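Local coordinates for protein O-succinylhomoserine sulfhydrylase (Mycobacterium tuberculosis, PDB 3NDN) that probably catalyses the pyridoxal-phosphate-dependent formation of L-homocysteine from O-succinyl-L-homoserine and hydrogen sulfide in methionine biosynthesis, at residues 122-127 / 149-154; 165-170 / 195-200. All blocks are in the same frame, centred on the assembly; numbering follows the deposited sequence.

Interaction 1: residues 122-127 / 149-154; sequences RLVAAR and VFVDGD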
loop_
_atom_site.group_PDB
_atom_site.type_symbol
_atom_site.label_atom_id
_atom_site.label_comp_id
_atom_site.label_asym_id
_atom_site.label_seq_id
_atom_site.Cartn_x
_atom_site.Cartn_y
_atom_site.Cartn_z
ATOM N N ARG A 122 25.399 -31.954 -13.465
ATOM C CA ARG A 122 25.461 -31.646 -14.907
ATOM C C ARG A 122 24.153 -31.025 -15.437
ATOM O O ARG A 122 23.072 -31.565 -15.191
ATOM C CB ARG A 122 25.775 -32.936 -15.680
ATOM C CG ARG A 122 25.959 -32.792 -17.201
ATOM C CD ARG A 122 26.534 -34.093 -17.821
ATOM N NE ARG A 122 27.104 -33.863 -19.154
ATOM C CZ ARG A 122 26.427 -33.973 -20.292
ATOM N NH1 ARG A 122 25.150 -34.339 -20.278
ATOM N NH2 ARG A 122 27.033 -33.732 -21.451
ATOM N N LEU A 123 24.280 -29.916 -16.176
ATOM C CA LEU A 123 23.144 -29.200 -16.796
ATOM C C LEU A 123 23.279 -29.157 -18.320
ATOM O O LEU A 123 24.363 -28.885 -18.832
ATOM C CB LEU A 123 23.056 -27.752 -16.237
ATOM C CG LEU A 123 22.231 -26.660 -16.954
ATOM C CD1 LEU A 123 20.742 -26.990 -16.957
ATOM C CD2 LEU A 123 22.451 -25.261 -16.357
ATOM N N VAL A 124 22.187 -29.440 -19.038
ATOM C CA VAL A 124 22.126 -29.201 -20.489
ATOM C C VAL A 124 21.099 -28.096 -20.799
ATOM O O VAL A 124 19.915 -28.234 -20.488
ATOM C CB VAL A 124 21.808 -30.500 -21.280
ATOM C CG1 VAL A 124 21.685 -30.217 -22.773
ATOM C CG2 VAL A 124 22.893 -31.557 -21.031
ATOM N N ALA A 125 21.549 -27.012 -21.427
ATOM C CA ALA A 125 20.675 -25.849 -21.644
ATOM C C ALA A 125 20.671 -25.413 -23.095
ATOM O O ALA A 125 21.676 -25.576 -23.775
ATOM C CB ALA A 125 21.127 -24.689 -20.759
ATOM N N ALA A 126 19.549 -24.863 -23.569
ATOM C CA ALA A 126 19.503 -24.183 -24.878
ATOM C C ALA A 126 20.306 -22.882 -24.801
ATOM O O ALA A 126 20.420 -22.284 -23.728
ATOM C CB ALA A 126 18.066 -23.894 -25.292
ATOM N N ARG A 127 20.849 -22.445 -25.935
ATOM C CA ARG A 127 21.723 -21.264 -25.992
ATOM C C ARG A 127 20.933 -19.956 -26.095
ATOM O O ARG A 127 21.396 -18.914 -25.621
ATOM C CB ARG A 127 22.728 -21.378 -27.161
ATOM C CG ARG A 127 23.985 -20.512 -26.985
ATOM C CD ARG A 127 25.031 -20.744 -28.089
ATOM N NE ARG A 127 25.892 -21.908 -27.846
ATOM C CZ ARG A 127 25.780 -23.085 -28.470
ATOM N NH1 ARG A 127 24.837 -23.293 -29.384
ATOM N NH2 ARG A 127 26.620 -24.069 -28.175
ATOM N N VAL A 149 26.537 -27.693 -20.398
ATOM C CA VAL A 149 26.677 -27.899 -21.834
ATOM C C VAL A 149 25.533 -27.220 -22.598
ATOM O O VAL A 149 24.357 -27.438 -22.284
ATOM C CB VAL A 149 26.699 -29.416 -22.177
ATOM C CG1 VAL A 149 26.897 -29.636 -23.666
ATOM C CG2 VAL A 149 27.791 -30.137 -21.376
ATOM N N PHE A 150 25.874 -26.424 -23.615
ATOM C CA PHE A 150 24.870 -25.701 -24.411
ATOM C C PHE A 150 24.584 -26.409 -25.741
ATOM O O PHE A 150 25.473 -27.033 -26.312
ATOM C CB PHE A 150 25.308 -24.249 -24.669
ATOM C CG PHE A 150 25.174 -23.342 -23.462
ATOM C CD1 PHE A 150 23.918 -22.885 -23.054
ATOM C CD2 PHE A 150 26.298 -22.919 -22.758
ATOM C CE1 PHE A 150 23.778 -22.045 -21.945
ATOM C CE2 PHE A 150 26.169 -22.069 -21.633
ATOM C CZ PHE A 150 24.897 -21.629 -21.236
ATOM N N VAL A 151 23.327 -26.340 -26.186
ATOM C CA VAL A 151 22.901 -26.848 -27.497
ATOM C C VAL A 151 22.056 -25.807 -28.221
ATOM O O VAL A 151 21.518 -24.887 -27.588
ATOM C CB VAL A 151 22.060 -28.158 -27.390
ATOM C CG1 VAL A 151 22.871 -29.290 -26.767
ATOM C CG2 VAL A 151 20.753 -27.919 -26.615
ATOM N N ASP A 152 21.928 -25.941 -29.542
ATOM C CA ASP A 152 20.954 -25.140 -30.286
ATOM C C ASP A 152 19.561 -25.742 -30.074
ATOM O O ASP A 152 19.298 -26.882 -30.476
ATOM C CB ASP A 152 21.281 -25.065 -31.783
ATOM C CG ASP A 152 22.605 -24.373 -32.072
ATOM O OD1 ASP A 152 22.946 -23.362 -31.412
ATOM O OD2 ASP A 152 23.309 -24.845 -32.991
ATOM N N GLY A 153 18.677 -24.960 -29.447
ATOM C CA GLY A 153 17.359 -25.444 -29.013
ATOM C C GLY A 153 16.476 -26.124 -30.046
ATOM O O GLY A 153 15.715 -27.042 -29.700
ATOM N N ASP A 154 16.566 -25.680 -31.304
ATOM C CA ASP A 154 15.742 -26.243 -32.395
ATOM C C ASP A 154 16.309 -27.504 -33.104
ATOM O O ASP A 154 15.710 -27.997 -34.055
ATOM C CB ASP A 154 15.405 -25.157 -33.440
ATOM C CG ASP A 154 16.652 -24.561 -34.112
ATOM O OD1 ASP A 154 17.793 -24.956 -33.777
ATOM O OD2 ASP A 154 16.486 -23.688 -34.987
HETATM O O HOH W 1 19.025 -22.111 -28.646
#
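Main-chain hydrogen bonds join Leu-123, Ala-125 and Arg-127 to Val-149 and Val-151 in parallel register. Val-149 N gives its hydrogen to Leu-123 O at 2.9 Å, Val-149 O receives Ala-125 N, and Ala-125 O receives Val-151 N. A fourth bond, Arg-127 N to Val-151 O, is weak, bent to 130° at the hydrogen as the first strand ends; a water accepts from Gly-153 N at 3.0 Å and weakly from Arg-127 N. Between these bonds, Val-124 CA, Phe-150 CA and Ala-126 CA direct C-H groups at carbonyl oxygens across the gap.

Strands 122-126 and 147-151, with helix 131-143 between them, form a beta-alpha-beta unit, and 147-151 is the outermost strand on this side of the chain's seven-stranded sheet. Apolar packing differs on the two faces. Val-124 and Val-151, whose CG1 atoms lie 4.3 Å apart, are covered by Trp-159 and Ala-162 of helix 156-162, a suitable place for compact branched residues. On the opposite face the small Ala-125 leaves room for the Phe-150 ring, whose CE1 comes 3.9 Å from Ala-125 CB; this ring also stacks with Phe-134.

Charge closes the end of the contact. Arg-127 NH1 forms a salt bridge with Asp-152 OD1 at 2.8 Å, the carboxylate meeting the guanidinium at its edge with the two planes 68° apart. A bend in the arginine chain (chi3 -83°) turns the guanidinium back, bringing one of its faces over Phe-150 CB, which lies 3.7 Å from Arg-127 NH2.

Interaction 2: residues 165-170 / 195-200; sequences VPTQAV and AGAKVV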
loop_
_atom_site.group_PDB
_atom_site.type_symbol
_atom_site.label_atom_id
_atom_site.label_comp_id
_atom_site.label_asym_id
_atom_site.label_seq_id
_atom_site.Cartn_x
_atom_site.Cartn_y
_atom_site.Cartn_z
ATOM N N VAL A 165 24.661 -39.221 -21.864
ATOM C CA VAL A 165 25.247 -39.605 -20.566
ATOM C C VAL A 165 24.344 -39.093 -19.426
ATOM O O VAL A 165 23.569 -38.164 -19.652
ATOM C CB VAL A 165 26.704 -39.065 -20.388
ATOM C CG1 VAL A 165 27.656 -39.662 -21.437
ATOM C CG2 VAL A 165 26.745 -37.535 -20.410
ATOM N N PRO A 166 24.428 -39.697 -18.210
ATOM C CA PRO A 166 23.592 -39.241 -17.078
ATOM C C PRO A 166 23.669 -37.736 -16.822
ATOM O O PRO A 166 24.763 -37.157 -16.829
ATOM C CB PRO A 166 24.144 -40.020 -15.880
ATOM C CG PRO A 166 24.692 -41.299 -16.502
ATOM C CD PRO A 166 25.218 -40.899 -17.863
ATOM N N THR A 167 22.500 -37.133 -16.595
ATOM C CA THR A 167 22.325 -35.677 -16.493
ATOM C C THR A 167 21.339 -35.364 -15.342
ATOM O O THR A 167 20.437 -36.172 -15.060
ATOM C CB THR A 167 21.839 -35.111 -17.869
ATOM O OG1 THR A 167 22.821 -35.413 -18.878
ATOM C CG2 THR A 167 21.586 -33.595 -17.841
ATOM N N GLN A 168 21.529 -34.222 -14.668
ATOM C CA GLN A 168 20.660 -33.815 -13.545
ATOM C C GLN A 168 19.519 -32.851 -13.937
ATOM O O GLN A 168 18.394 -32.993 -13.449
ATOM C CB GLN A 168 21.486 -33.216 -12.392
ATOM C CG GLN A 168 22.114 -34.245 -11.447
ATOM C CD GLN A 168 23.292 -34.980 -12.081
ATOM O OE1 GLN A 168 24.185 -34.357 -12.667
ATOM N NE2 GLN A 168 23.288 -36.308 -11.981
ATOM N N ALA A 169 19.810 -31.886 -14.814
ATOM C CA ALA A 169 18.814 -30.878 -15.216
ATOM C C ALA A 169 18.890 -30.488 -16.692
ATOM O O ALA A 169 19.956 -30.546 -17.298
ATOM C CB ALA A 169 18.907 -29.627 -14.322
ATOM N N VAL A 170 17.731 -30.109 -17.243
ATOM C CA VAL A 170 17.582 -29.527 -18.581
ATOM C C VAL A 170 16.812 -28.185 -18.439
ATOM O O VAL A 170 15.804 -28.126 -17.720
ATOM C CB VAL A 170 16.821 -30.506 -19.512
ATOM C CG1 VAL A 170 16.219 -29.796 -20.740
ATOM C CG2 VAL A 170 17.751 -31.676 -19.956
ATOM N N ALA A 195 17.887 -39.896 -19.780
ATOM C CA ALA A 195 19.154 -39.521 -19.129
ATOM C C ALA A 195 19.058 -39.308 -17.605
ATOM O O ALA A 195 20.061 -38.965 -16.963
ATOM C CB ALA A 195 19.748 -38.286 -19.796
ATOM N N GLY A 196 17.874 -39.514 -17.026
ATOM C CA GLY A 196 17.676 -39.309 -15.576
ATOM C C GLY A 196 17.481 -37.859 -15.120
ATOM O O GLY A 196 17.468 -37.580 -13.912
ATOM N N ALA A 197 17.317 -36.940 -16.073
ATOM C CA ALA A 197 17.255 -35.488 -15.775
ATOM C C ALA A 197 15.829 -34.964 -15.531
ATOM O O ALA A 197 14.856 -35.548 -16.022
ATOM C CB ALA A 197 17.923 -34.687 -16.901
ATOM N N LYS A 198 15.727 -33.872 -14.762
ATOM C CA LYS A 198 14.453 -33.158 -14.547
ATOM C C LYS A 198 14.372 -31.950 -15.485
ATOM O O LYS A 198 15.321 -31.171 -15.576
ATOM C CB LYS A 198 14.321 -32.680 -13.089
ATOM C CG LYS A 198 14.363 -33.792 -12.025
ATOM C CD LYS A 198 13.130 -34.707 -12.092
ATOM C CE LYS A 198 13.299 -35.929 -11.196
ATOM N NZ LYS A 198 12.017 -36.679 -10.999
ATOM N N VAL A 199 13.228 -31.774 -16.143
ATOM C CA VAL A 199 13.070 -30.717 -17.147
ATOM C C VAL A 199 12.481 -29.430 -16.547
ATOM O O VAL A 199 11.374 -29.461 -16.001
ATOM C CB VAL A 199 12.180 -31.200 -18.314
ATOM C CG1 VAL A 199 11.949 -30.086 -19.333
ATOM C CG2 VAL A 199 12.801 -32.436 -18.997
ATOM N N VAL A 200 13.212 -28.314 -16.654
ATOM C CA VAL A 200 12.732 -26.990 -16.171
ATOM C C VAL A 200 12.370 -26.107 -17.376
ATOM O O VAL A 200 13.242 -25.763 -18.175
ATOM C CB VAL A 200 13.781 -26.247 -15.251
ATOM C CG1 VAL A 200 13.201 -24.922 -14.667
ATOM C CG2 VAL A 200 14.251 -27.138 -14.107
#
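This is a parallel pairing at the N-terminal ends of the neighbouring inner strands 169-173 and 198-202, Ala-169 facing Lys-198 and Val-170 facing Val-199. Lys-198 N donates to Gln-168 O at 3.1 Å, approaching from above the carbonyl plane although the N-H...O angle is almost straight (173°). Lys-198 O then receives Val-170 N, and Val-170 O receives Val-200 N at 2.8 Å.

Helix 185-194 connects the strands as a beta-alpha-beta unit and ends in a Schellman motif at Gly-196, whose positive phi (80°) a glycine adopts without strain. Just before it, Ala-195 O accepts Thr-167 N at 3.1 Å, tying the incoming loop to the helix end.

Small side chains let the backbones come close. Ala-197 CB sits 3.5 Å from Thr-167 O and 3.9 Å from Thr-167 CG2. That methyl lies opposite the threonine's backbone N (chi1 -60° for OG1), leaving Thr-167 OG1 to donate to Val-165 O at 3.0 Å while also bonded to Arg-122 NH1. Further in, Val-170 CG2 touches Ala-197 CB, and Ala-192 of the helix packs on Val-170 and Val-199. Lys-198, exposed, bends its chain away from the partner strand and touches Asp-219.

Interactions 1 and 2 lie in one sheet, their centres 11 Å apart, and meet where strands 122-126 and 169-173 run side by side. They are successive along the chain, so one parallel strand pair is complete before the next begins. Arg-122 bridges them: its backbone N reaches Gln-168 OE1 at 2.8 Å and its NH1 reaches Thr-167 OG1 at 2.9 Å, both probable hydrogen bonds, while NH1 also packs on Val-165 CG2. Leu-123 CD1 adds a contact with Ala-169 O at 3.7 Å. Both contacts belong to the large sheet of this PLP-dependent fold, whose PLP is covalently bound in this structure, probably through Lys-227.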